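Local coordinates for amorpha-4,11-diene synthase (Artemisia annua, PDB 4GAX), which probably cyclises farnesyl diphosphate, with loss of diphosphate, to a sesquiterpene such as amorpha-4,11-diene or alpha-bisabolol, at residues A[39-44]-A[257-262]; A[162-167]-A[183-188]; A[264-269]-A[278-283]. All blocks are in the same frame, centred on the assembly; numbering follows the deposited sequence.

Contact 1. Residues A[39-44]-A[257-262]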
loop_
_atom_site.group_PDB
_atom_site.type_symbol
_atom_site.label_atom_id
_atom_site.label_comp_id
_atom_site.label_asym_id
_atom_site.label_seq_id
_atom_site.Cartn_x
_atom_site.Cartn_y
_atom_site.Cartn_z
ATOM N N ASP A 39 -14.457 20.208 9.023
ATOM C CA ASP A 39 -14.975 19.389 10.121
ATOM C C ASP A 39 -15.888 18.237 9.667
ATOM O O ASP A 39 -16.591 17.632 10.493
ATOM C CB ASP A 39 -15.721 20.271 11.134
ATOM C CG ASP A 39 -14.796 21.237 11.865
ATOM O OD1 ASP A 39 -15.229 22.380 12.140
ATOM O OD2 ASP A 39 -13.644 20.852 12.173
ATOM N N GLN A 40 -15.869 17.926 8.371
ATOM C CA GLN A 40 -16.818 16.964 7.801
ATOM C C GLN A 40 -16.645 15.528 8.314
ATOM O O GLN A 40 -17.581 14.717 8.258
ATOM C CB GLN A 40 -16.757 16.982 6.268
ATOM C CG GLN A 40 -15.561 16.249 5.667
ATOM C CD GLN A 40 -15.501 16.373 4.147
ATOM O OE1 GLN A 40 -14.891 17.302 3.607
ATOM N NE2 GLN A 40 -16.133 15.435 3.453
ATOM N N PHE A 41 -15.454 15.208 8.811
ATOM C CA PHE A 41 -15.198 13.853 9.291
ATOM C C PHE A 41 -15.251 13.724 10.810
ATOM O O PHE A 41 -15.119 12.617 11.337
ATOM C CB PHE A 41 -13.832 13.344 8.804
ATOM C CG PHE A 41 -13.703 13.259 7.303
ATOM C CD1 PHE A 41 -14.482 12.367 6.571
ATOM C CD2 PHE A 41 -12.772 14.045 6.629
ATOM C CE1 PHE A 41 -14.347 12.272 5.185
ATOM C CE2 PHE A 41 -12.636 13.964 5.250
ATOM C CZ PHE A 41 -13.420 13.069 4.524
ATOM N N LEU A 42 -15.434 14.840 11.511
ATOM C CA LEU A 42 -15.342 14.852 12.977
ATOM C C LEU A 42 -16.433 13.999 13.634
ATOM O O LEU A 42 -16.155 13.126 14.462
ATOM C CB LEU A 42 -15.399 16.294 13.505
ATOM C CG LEU A 42 -14.934 16.562 14.944
ATOM C CD1 LEU A 42 -16.076 16.464 15.946
ATOM C CD2 LEU A 42 -13.793 15.628 15.349
ATOM N N ILE A 43 -17.677 14.273 13.259
ATOM C CA ILE A 43 -18.815 13.496 13.718
ATOM C C ILE A 43 -19.360 12.727 12.525
ATOM O O ILE A 43 -19.561 13.299 11.445
ATOM C CB ILE A 43 -19.936 14.402 14.279
ATOM C CG1 ILE A 43 -19.418 15.231 15.462
ATOM C CG2 ILE A 43 -21.141 13.563 14.695
ATOM C CD1 ILE A 43 -19.002 14.398 16.666
ATOM N N VAL A 44 -19.588 11.431 12.708
ATOM C CA VAL A 44 -20.174 10.627 11.644
ATOM C C VAL A 44 -21.636 10.297 11.941
ATOM O O VAL A 44 -21.995 9.933 13.065
ATOM C CB VAL A 44 -19.323 9.370 11.332
ATOM C CG1 VAL A 44 -20.173 8.108 11.275
ATOM C CG2 VAL A 44 -18.581 9.572 10.031
ATOM N N GLU A 257 -15.966 5.827 10.861
ATOM C CA GLU A 257 -15.926 5.804 12.338
ATOM C C GLU A 257 -14.494 5.966 12.862
ATOM O O GLU A 257 -14.254 6.703 13.825
ATOM C CB GLU A 257 -16.528 4.496 12.893
ATOM C CG GLU A 257 -18.016 4.295 12.585
ATOM C CD GLU A 257 -18.587 3.013 13.210
ATOM O OE1 GLU A 257 -17.833 2.023 13.356
ATOM O OE2 GLU A 257 -19.790 2.996 13.563
ATOM N N GLU A 258 -13.555 5.251 12.240
ATOM C CA GLU A 258 -12.135 5.335 12.598
ATOM C C GLU A 258 -11.587 6.748 12.405
ATOM O O GLU A 258 -10.872 7.274 13.262
ATOM C CB GLU A 258 -11.324 4.344 11.748
ATOM C CG GLU A 258 -11.754 2.898 11.945
ATOM C CD GLU A 258 -11.159 1.949 10.912
ATOM O OE1 GLU A 258 -10.474 2.427 9.970
ATOM O OE2 GLU A 258 -11.376 0.711 11.035
ATOM N N LEU A 259 -11.920 7.363 11.269
ATOM C CA LEU A 259 -11.444 8.700 10.967
ATOM C C LEU A 259 -12.092 9.723 11.892
ATOM O O LEU A 259 -11.479 10.739 12.235
ATOM C CB LEU A 259 -11.730 9.043 9.507
ATOM C CG LEU A 259 -11.285 10.433 9.037
ATOM C CD1 LEU A 259 -9.822 10.702 9.371
ATOM C CD2 LEU A 259 -11.503 10.560 7.531
ATOM N N SER A 260 -13.338 9.468 12.285
ATOM C CA SER A 260 -13.992 10.298 13.298
ATOM C C SER A 260 -13.253 10.249 14.649
ATOM O O SER A 260 -13.047 11.285 15.307
ATOM C CB SER A 260 -15.446 9.857 13.483
ATOM O OG SER A 260 -16.039 10.526 14.583
ATOM N N GLN A 261 -12.883 9.045 15.073
ATOM C CA GLN A 261 -12.135 8.872 16.312
ATOM C C GLN A 261 -10.763 9.538 16.200
ATOM O O GLN A 261 -10.317 10.217 17.113
ATOM C CB GLN A 261 -11.989 7.380 16.635
ATOM C CG GLN A 261 -13.321 6.693 16.887
ATOM C CD GLN A 261 -13.220 5.176 16.900
ATOM O OE1 GLN A 261 -14.115 4.478 16.420
ATOM N NE2 GLN A 261 -12.135 4.660 17.461
ATOM N N LEU A 262 -10.104 9.369 15.063
ATOM C CA LEU A 262 -8.814 10.010 14.843
ATOM C C LEU A 262 -8.914 11.518 14.786
ATOM O O LEU A 262 -8.006 12.223 15.251
ATOM C CB LEU A 262 -8.163 9.471 13.572
ATOM C CG LEU A 262 -7.533 8.108 13.802
ATOM C CD1 LEU A 262 -7.331 7.408 12.456
ATOM C CD2 LEU A 262 -6.194 8.264 14.548
#
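The Phe41 ring lies between two aliphatic groups, with the CD2 methyl of Leu259 on one face and the CG methylene of its own neighbour Gln40 on the other. The methyl stands 3.7 Å from the ring centroid and 20° off the normal, a CH-pi contact displaced toward the rim, so that Leu259 CD2 comes closest to Phe41 CG, at 3.5 Å. Gln40 CG sits over the middle of the opposite face, 3.6 Å above the plane of the Phe41 ring. Val283 and Leu557, from helices 282-292 and 547-557, also touch Phe41, and the ring is buried.

Next to this apolar contact the helix meets the loop backbone. Ser260 has its hydroxyl anti to the backbone N (chi1 172°), which carries it to the loop, where OG donates a short hydrogen bond of 2.6 Å to Leu42 O. The hydroxyl approaches from well above the carbonyl plane, not along a lone pair. One residue earlier, Phe41 O receives a CA-H...O contact from Ser260 CA at 3.2 Å, so a single serine engages two successive loop carbonyls. Val44 continues the contact along the helix, its CB 4.5 Å from Ser260 CB; its side chain is poorly ordered.

The loop has no regular secondary structure and lies against helix 238-269 through one ring, two carbonyls and the side chain of Val44. This is consistent with plant terpene synthases, in which the N-terminal segment ahead of the first helix drapes back over the C-terminal, metal-binding half of the enzyme.

Contact 2. Residues A[162-167]-A[183-188]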
loop_
_atom_site.group_PDB
_atom_site.type_symbol
_atom_site.label_atom_id
_atom_site.label_comp_id
_atom_site.label_asym_id
_atom_site.label_seq_id
_atom_site.Cartn_x
_atom_site.Cartn_y
_atom_site.Cartn_z
ATOM N N GLU A 162 -5.564 -9.928 -19.347
ATOM C CA GLU A 162 -5.083 -10.823 -18.293
ATOM C C GLU A 162 -3.571 -10.993 -18.380
ATOM O O GLU A 162 -2.879 -11.101 -17.356
ATOM C CB GLU A 162 -5.763 -12.204 -18.356
ATOM C CG GLU A 162 -7.224 -12.222 -17.928
ATOM C CD GLU A 162 -7.841 -13.627 -17.977
ATOM O OE1 GLU A 162 -7.223 -14.544 -18.573
ATOM O OE2 GLU A 162 -8.941 -13.816 -17.407
ATOM N N LEU A 163 -3.054 -11.029 -19.603
ATOM C CA LEU A 163 -1.616 -11.199 -19.800
ATOM C C LEU A 163 -0.870 -9.946 -19.358
ATOM O O LEU A 163 0.167 -10.023 -18.683
ATOM C CB LEU A 163 -1.319 -11.508 -21.276
ATOM C CG LEU A 163 0.158 -11.519 -21.676
ATOM C CD1 LEU A 163 0.957 -12.589 -20.911
ATOM C CD2 LEU A 163 0.259 -11.751 -23.190
ATOM N N TYR A 164 -1.409 -8.790 -19.730
ATOM C CA TYR A 164 -0.832 -7.522 -19.313
ATOM C C TYR A 164 -0.739 -7.470 -17.777
ATOM O O TYR A 164 0.314 -7.155 -17.213
ATOM C CB TYR A 164 -1.653 -6.358 -19.861
ATOM C CG TYR A 164 -1.311 -5.023 -19.234
ATOM C CD1 TYR A 164 -0.242 -4.261 -19.701
ATOM C CD2 TYR A 164 -2.061 -4.521 -18.172
ATOM C CE1 TYR A 164 0.077 -3.012 -19.100
ATOM C CE2 TYR A 164 -1.752 -3.287 -17.573
ATOM C CZ TYR A 164 -0.689 -2.543 -18.038
ATOM O OH TYR A 164 -0.402 -1.328 -17.433
ATOM N N GLU A 165 -1.831 -7.807 -17.105
ATOM C CA GLU A 165 -1.832 -7.750 -15.646
ATOM C C GLU A 165 -0.804 -8.704 -15.049
ATOM O O GLU A 165 -0.146 -8.360 -14.054
ATOM C CB GLU A 165 -3.231 -8.017 -15.059
ATOM C CG GLU A 165 -4.315 -7.041 -15.517
ATOM C CD GLU A 165 -4.126 -5.625 -14.963
ATOM O OE1 GLU A 165 -3.080 -5.350 -14.323
ATOM O OE2 GLU A 165 -5.033 -4.776 -15.158
ATOM N N ALA A 166 -0.650 -9.884 -15.649
ATOM C CA ALA A 166 0.367 -10.839 -15.175
ATOM C C ALA A 166 1.800 -10.270 -15.215
ATOM O O ALA A 166 2.640 -10.583 -14.339
ATOM C CB ALA A 166 0.295 -12.124 -15.974
ATOM N N THR A 167 2.082 -9.433 -16.216
ATOM C CA THR A 167 3.441 -8.885 -16.388
ATOM C C THR A 167 3.853 -8.056 -15.181
ATOM O O THR A 167 5.032 -7.952 -14.874
ATOM C CB THR A 167 3.593 -8.011 -17.664
ATOM O OG1 THR A 167 2.829 -6.801 -17.514
ATOM C CG2 THR A 167 3.113 -8.771 -18.910
ATOM N N PHE A 183 4.229 -6.132 -25.915
ATOM C CA PHE A 183 3.206 -6.630 -26.841
ATOM C C PHE A 183 1.795 -6.172 -26.413
ATOM O O PHE A 183 1.074 -5.523 -27.172
ATOM C CB PHE A 183 3.312 -8.166 -26.909
ATOM C CG PHE A 183 2.248 -8.833 -27.749
ATOM C CD1 PHE A 183 2.366 -8.884 -29.133
ATOM C CD2 PHE A 183 1.158 -9.444 -27.148
ATOM C CE1 PHE A 183 1.393 -9.502 -29.903
ATOM C CE2 PHE A 183 0.176 -10.068 -27.914
ATOM C CZ PHE A 183 0.297 -10.098 -29.287
ATOM N N THR A 184 1.420 -6.475 -25.180
ATOM C CA THR A 184 0.086 -6.123 -24.704
ATOM C C THR A 184 -0.139 -4.620 -24.663
ATOM O O THR A 184 -1.209 -4.144 -25.055
ATOM C CB THR A 184 -0.202 -6.726 -23.326
ATOM O OG1 THR A 184 0.790 -6.274 -22.405
ATOM C CG2 THR A 184 -0.153 -8.264 -23.399
ATOM N N GLN A 185 0.863 -3.872 -24.202
ATOM C CA GLN A 185 0.767 -2.402 -24.161
ATOM C C GLN A 185 0.453 -1.819 -25.520
ATOM O O GLN A 185 -0.406 -0.935 -25.645
ATOM C CB GLN A 185 2.071 -1.777 -23.655
ATOM C CG GLN A 185 2.081 -1.421 -22.179
ATOM C CD GLN A 185 3.398 -0.793 -21.754
ATOM O OE1 GLN A 185 4.347 -0.727 -22.541
ATOM N NE2 GLN A 185 3.465 -0.332 -20.505
ATOM N N SER A 186 1.148 -2.304 -26.547
ATOM C CA SER A 186 0.967 -1.743 -27.883
ATOM C C SER A 186 -0.386 -2.132 -28.441
ATOM O O SER A 186 -1.077 -1.308 -29.031
ATOM C CB SER A 186 2.082 -2.176 -28.846
ATOM O OG SER A 186 2.017 -3.564 -29.129
ATOM N N HIS A 187 -0.774 -3.387 -28.249
ATOM C CA HIS A 187 -2.062 -3.824 -28.776
ATOM C C HIS A 187 -3.246 -3.273 -27.984
ATOM O O HIS A 187 -4.226 -2.828 -28.579
ATOM C CB HIS A 187 -2.106 -5.344 -28.916
ATOM C CG HIS A 187 -1.301 -5.839 -30.076
ATOM N ND1 HIS A 187 0.037 -6.170 -29.972
ATOM C CD2 HIS A 187 -1.624 -5.994 -31.382
ATOM C CE1 HIS A 187 0.488 -6.537 -31.158
ATOM N NE2 HIS A 187 -0.497 -6.445 -32.030
ATOM N N LEU A 188 -3.143 -3.285 -26.655
ATOM C CA LEU A 188 -4.205 -2.739 -25.809
ATOM C C LEU A 188 -4.450 -1.249 -26.050
ATOM O O LEU A 188 -5.608 -0.806 -26.083
ATOM C CB LEU A 188 -3.944 -3.046 -24.328
ATOM C CG LEU A 188 -4.137 -4.515 -23.905
ATOM C CD1 LEU A 188 -3.606 -4.760 -22.496
ATOM C CD2 LEU A 188 -5.609 -4.940 -23.998
#
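Apolar contacts carry most of the meeting between Tyr164 and Leu163 on one helix and Thr184 and Leu188 on the other. The CG2 methyl of Thr184 rests on the isobutyl group of Leu163, 3.5 Å from Leu163 CD2. Leu188 reaches the root of the tyrosine, its CD1 methyl lying 3.6 Å from Tyr164 CB and coming at the ring obliquely. Farther out, Gln185 CG approaches Tyr164 CE1 at 4.0 Å, with the amide plane turned 36° from the ring. Phe139 and Ala180 extend the apolar surroundings of Leu163, and Leu210 of helix 200-211 touches both Tyr164 and Leu188.

The helices run roughly antiparallel but steeply inclined, their directions 138° apart and their axes 9.4 Å from each other at the closest point. They follow one another in the chain as a helical hairpin of the all-helical N-terminal domain, which in plant terpene synthases has an alpha/alpha-barrel fold.

No hydrogen bond crosses the interface; the polar ends of Tyr164 and Thr184 are bonded elsewhere. Thr184 OG1 lies in the plane of the Tyr164 ring, at its edge and 3.5 Å from Tyr164 CD1, while its hydrogen bond goes to Ala180 O one helical turn back. Tyr164, whose chi1 of 167° sets CG opposite the backbone N, turns its ring past Thr184 and Gln185 and away from the second helix, and OH reaches Ala209 O. Replacing Tyr164 with an alanine would probably leave Ala209 O without this hydroxyl and open a gap beside Gln185 and Leu210, where the ring had been. Within the first helix, Thr167 OG1 donates to Tyr164 O at 2.6 Å, in the carbonyl plane.

Contact 3. Residues A[264-269]-A[278-283]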
loop_
_atom_site.group_PDB
_atom_site.type_symbol
_atom_site.label_atom_id
_atom_site.label_comp_id
_atom_site.label_asym_id
_atom_site.label_seq_id
_atom_site.Cartn_x
_atom_site.Cartn_y
_atom_site.Cartn_z
ATOM N N LYS A 264 -11.092 13.373 16.363
ATOM C CA LYS A 264 -11.305 13.900 17.722
ATOM C C LYS A 264 -9.998 13.946 18.502
ATOM O O LYS A 264 -9.683 14.946 19.147
ATOM C CB LYS A 264 -12.337 13.069 18.491
ATOM C CG LYS A 264 -13.761 13.533 18.278
ATOM C CD LYS A 264 -14.758 12.408 18.494
ATOM C CE LYS A 264 -16.032 12.664 17.708
ATOM N NZ LYS A 264 -17.055 11.609 17.943
ATOM N N TRP A 265 -9.264 12.838 18.450
ATOM C CA TRP A 265 -7.926 12.737 19.028
ATOM C C TRP A 265 -7.018 13.868 18.551
ATOM O O TRP A 265 -6.358 14.535 19.360
ATOM C CB TRP A 265 -7.323 11.397 18.623
ATOM C CG TRP A 265 -5.894 11.144 19.052
ATOM C CD1 TRP A 265 -5.466 10.686 20.277
ATOM C CD2 TRP A 265 -4.715 11.257 18.234
ATOM N NE1 TRP A 265 -4.095 10.539 20.275
ATOM C CE2 TRP A 265 -3.611 10.879 19.036
ATOM C CE3 TRP A 265 -4.488 11.657 16.906
ATOM C CZ2 TRP A 265 -2.299 10.875 18.546
ATOM C CZ3 TRP A 265 -3.190 11.657 16.422
ATOM C CH2 TRP A 265 -2.109 11.266 17.237
ATOM N N TRP A 266 -6.989 14.081 17.235
ATOM C CA TRP A 266 -6.135 15.109 16.637
ATOM C C TRP A 266 -6.575 16.508 17.046
ATOM O O TRP A 266 -5.748 17.371 17.368
ATOM C CB TRP A 266 -6.123 14.982 15.096
ATOM C CG TRP A 266 -5.160 15.932 14.439
ATOM C CD1 TRP A 266 -5.461 16.954 13.580
ATOM C CD2 TRP A 266 -3.736 15.975 14.628
ATOM N NE1 TRP A 266 -4.309 17.614 13.204
ATOM C CE2 TRP A 266 -3.240 17.035 13.839
ATOM C CE3 TRP A 266 -2.833 15.221 15.392
ATOM C CZ2 TRP A 266 -1.876 17.352 13.782
ATOM C CZ3 TRP A 266 -1.486 15.529 15.331
ATOM C CH2 TRP A 266 -1.017 16.588 14.530
ATOM N N LYS A 267 -7.882 16.741 17.018
ATOM C CA LYS A 267 -8.414 18.041 17.390
ATOM C C LYS A 267 -8.096 18.371 18.847
ATOM O O LYS A 267 -7.906 19.535 19.200
ATOM C CB LYS A 267 -9.926 18.094 17.166
ATOM C CG LYS A 267 -10.569 19.396 17.667
ATOM C CD LYS A 267 -12.085 19.357 17.528
ATOM C CE LYS A 267 -12.732 20.586 18.168
ATOM N NZ LYS A 267 -12.200 21.843 17.583
ATOM N N ALA A 268 -8.026 17.349 19.696
ATOM C CA ALA A 268 -7.712 17.583 21.104
ATOM C C ALA A 268 -6.299 18.116 21.239
ATOM O O ALA A 268 -6.017 18.962 22.093
ATOM C CB ALA A 268 -7.856 16.295 21.893
ATOM N N PHE A 269 -5.410 17.610 20.389
ATOM C CA PHE A 269 -4.013 18.010 20.420
ATOM C C PHE A 269 -3.830 19.498 20.099
ATOM O O PHE A 269 -2.859 20.134 20.556
ATOM C CB PHE A 269 -3.176 17.124 19.486
ATOM C CG PHE A 269 -1.734 17.528 19.418
ATOM C CD1 PHE A 269 -0.954 17.539 20.569
ATOM C CD2 PHE A 269 -1.152 17.903 18.214
ATOM C CE1 PHE A 269 0.388 17.932 20.522
ATOM C CE2 PHE A 269 0.191 18.291 18.159
ATOM C CZ PHE A 269 0.956 18.306 19.318
ATOM N N SER A 278 4.216 22.846 12.428
ATOM C CA SER A 278 3.841 21.666 11.640
ATOM C C SER A 278 2.488 21.765 10.925
ATOM O O SER A 278 1.864 22.830 10.894
ATOM C CB SER A 278 3.908 20.398 12.497
ATOM O OG SER A 278 3.112 20.546 13.659
ATOM N N ARG A 279 2.038 20.630 10.391
ATOM C CA ARG A 279 0.882 20.569 9.503
ATOM C C ARG A 279 -0.359 19.994 10.176
ATOM O O ARG A 279 -0.261 19.184 11.098
ATOM C CB ARG A 279 1.222 19.683 8.300
ATOM C CG ARG A 279 2.583 19.959 7.694
ATOM C CD ARG A 279 3.087 18.790 6.857
ATOM N NE ARG A 279 4.413 19.083 6.322
ATOM C CZ ARG A 279 5.155 18.231 5.625
ATOM N NH1 ARG A 279 4.706 17.008 5.369
ATOM N NH2 ARG A 279 6.351 18.604 5.186
ATOM N N ASP A 280 -1.526 20.402 9.687
ATOM C CA ASP A 280 -2.804 19.841 10.130
ATOM C C ASP A 280 -3.265 18.828 9.070
ATOM O O ASP A 280 -3.996 19.187 8.129
ATOM C CB ASP A 280 -3.832 20.964 10.297
ATOM C CG ASP A 280 -5.141 20.485 10.911
ATOM O OD1 ASP A 280 -5.174 19.363 11.462
ATOM O OD2 ASP A 280 -6.141 21.243 10.851
ATOM N N ARG A 281 -2.838 17.572 9.218
ATOM C CA ARG A 281 -3.017 16.559 8.169
ATOM C C ARG A 281 -3.535 15.211 8.653
ATOM O O ARG A 281 -3.095 14.157 8.155
ATOM C CB ARG A 281 -1.693 16.325 7.428
ATOM C CG ARG A 281 -1.179 17.550 6.661
ATOM C CD ARG A 281 -2.133 17.929 5.535
ATOM N NE ARG A 281 -2.516 19.340 5.582
ATOM C CZ ARG A 281 -1.839 20.320 4.995
ATOM N NH1 ARG A 281 -0.736 20.050 4.314
ATOM N NH2 ARG A 281 -2.263 21.571 5.087
ATOM N N ILE A 282 -4.482 15.212 9.586
ATOM C CA ILE A 282 -4.928 13.921 10.123
ATOM C C ILE A 282 -5.591 13.033 9.054
ATOM O O ILE A 282 -5.431 11.810 9.067
ATOM C CB ILE A 282 -5.810 14.070 11.383
ATOM C CG1 ILE A 282 -5.808 12.767 12.185
ATOM C CG2 ILE A 282 -7.229 14.480 11.023
ATOM C CD1 ILE A 282 -4.398 12.286 12.593
ATOM N N VAL A 283 -6.297 13.646 8.102
ATOM C CA VAL A 283 -6.983 12.874 7.064
ATOM C C VAL A 283 -5.943 12.159 6.217
ATOM O O VAL A 283 -6.078 10.974 5.888
ATOM C CB VAL A 283 -7.866 13.768 6.160
ATOM C CG1 VAL A 283 -8.466 12.936 5.010
ATOM C CG2 VAL A 283 -8.971 14.424 6.981
#
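Trp266 NE1 donates a short hydrogen bond of 2.6 Å to Asp280 OD1, with an N-H...O angle of 144°. The oxygen lies almost exactly in the indole plane and is met nearly along its C-O bond, while the carboxylate is turned 26° from the ring. Farther round the same edge, Arg279 O lies 3.6 Å from Trp266 CZ2.

Ile282 takes a face of the indole instead. Ile282 CB stands 3.9 Å from the centroid of the Trp266 five-membered ring in a CH-pi contact. CG1, held anti to the backbone N (chi1 -159°), is directed toward Trp266 CB, and Ile282 CD1 continues from it to the edge of Trp265, 4.1 Å from Trp265 CZ3.

The tryptophans lie near the C-terminal end of the long helix 238-269 and Ile282 begins helix 282-292, so the contact joins the two across a connection that includes the short helix 271-274, within the metal-binding domain. Arg281 is the N-cap of helix 282-292. Arg281 NE bonds Asp280 O at 2.9 Å from above the carbonyl plane, and NH1 reaches Phe542 O. The poorly ordered Arg279 forms a long, weak ion pair with Asp317, of the family's aspartate-rich DDxxD sequence.

Overall arrangement
From the N terminus, the loop 39-44 is met first, but its partner 257-262 comes more than two hundred residues later, so contact 1 ties the N-terminal loop to helix 238-269 and closes a mostly helical loop that contains contact 2. The latter is local, pairing helices 157-167 and 175-194 within the N-terminal domain across a short connection. Contact 3 follows once contact 1 has closed, joining the end of helix 238-269 to the start of helix 282-292. Contacts 1 and 3 share helix 238-269 and touch through Lys264 and Val283, their centres 11 Å apart. Contact 2 lies across the chain's centre, about 41 Å from contact 1 and 43 Å from contact 3, centre to centre.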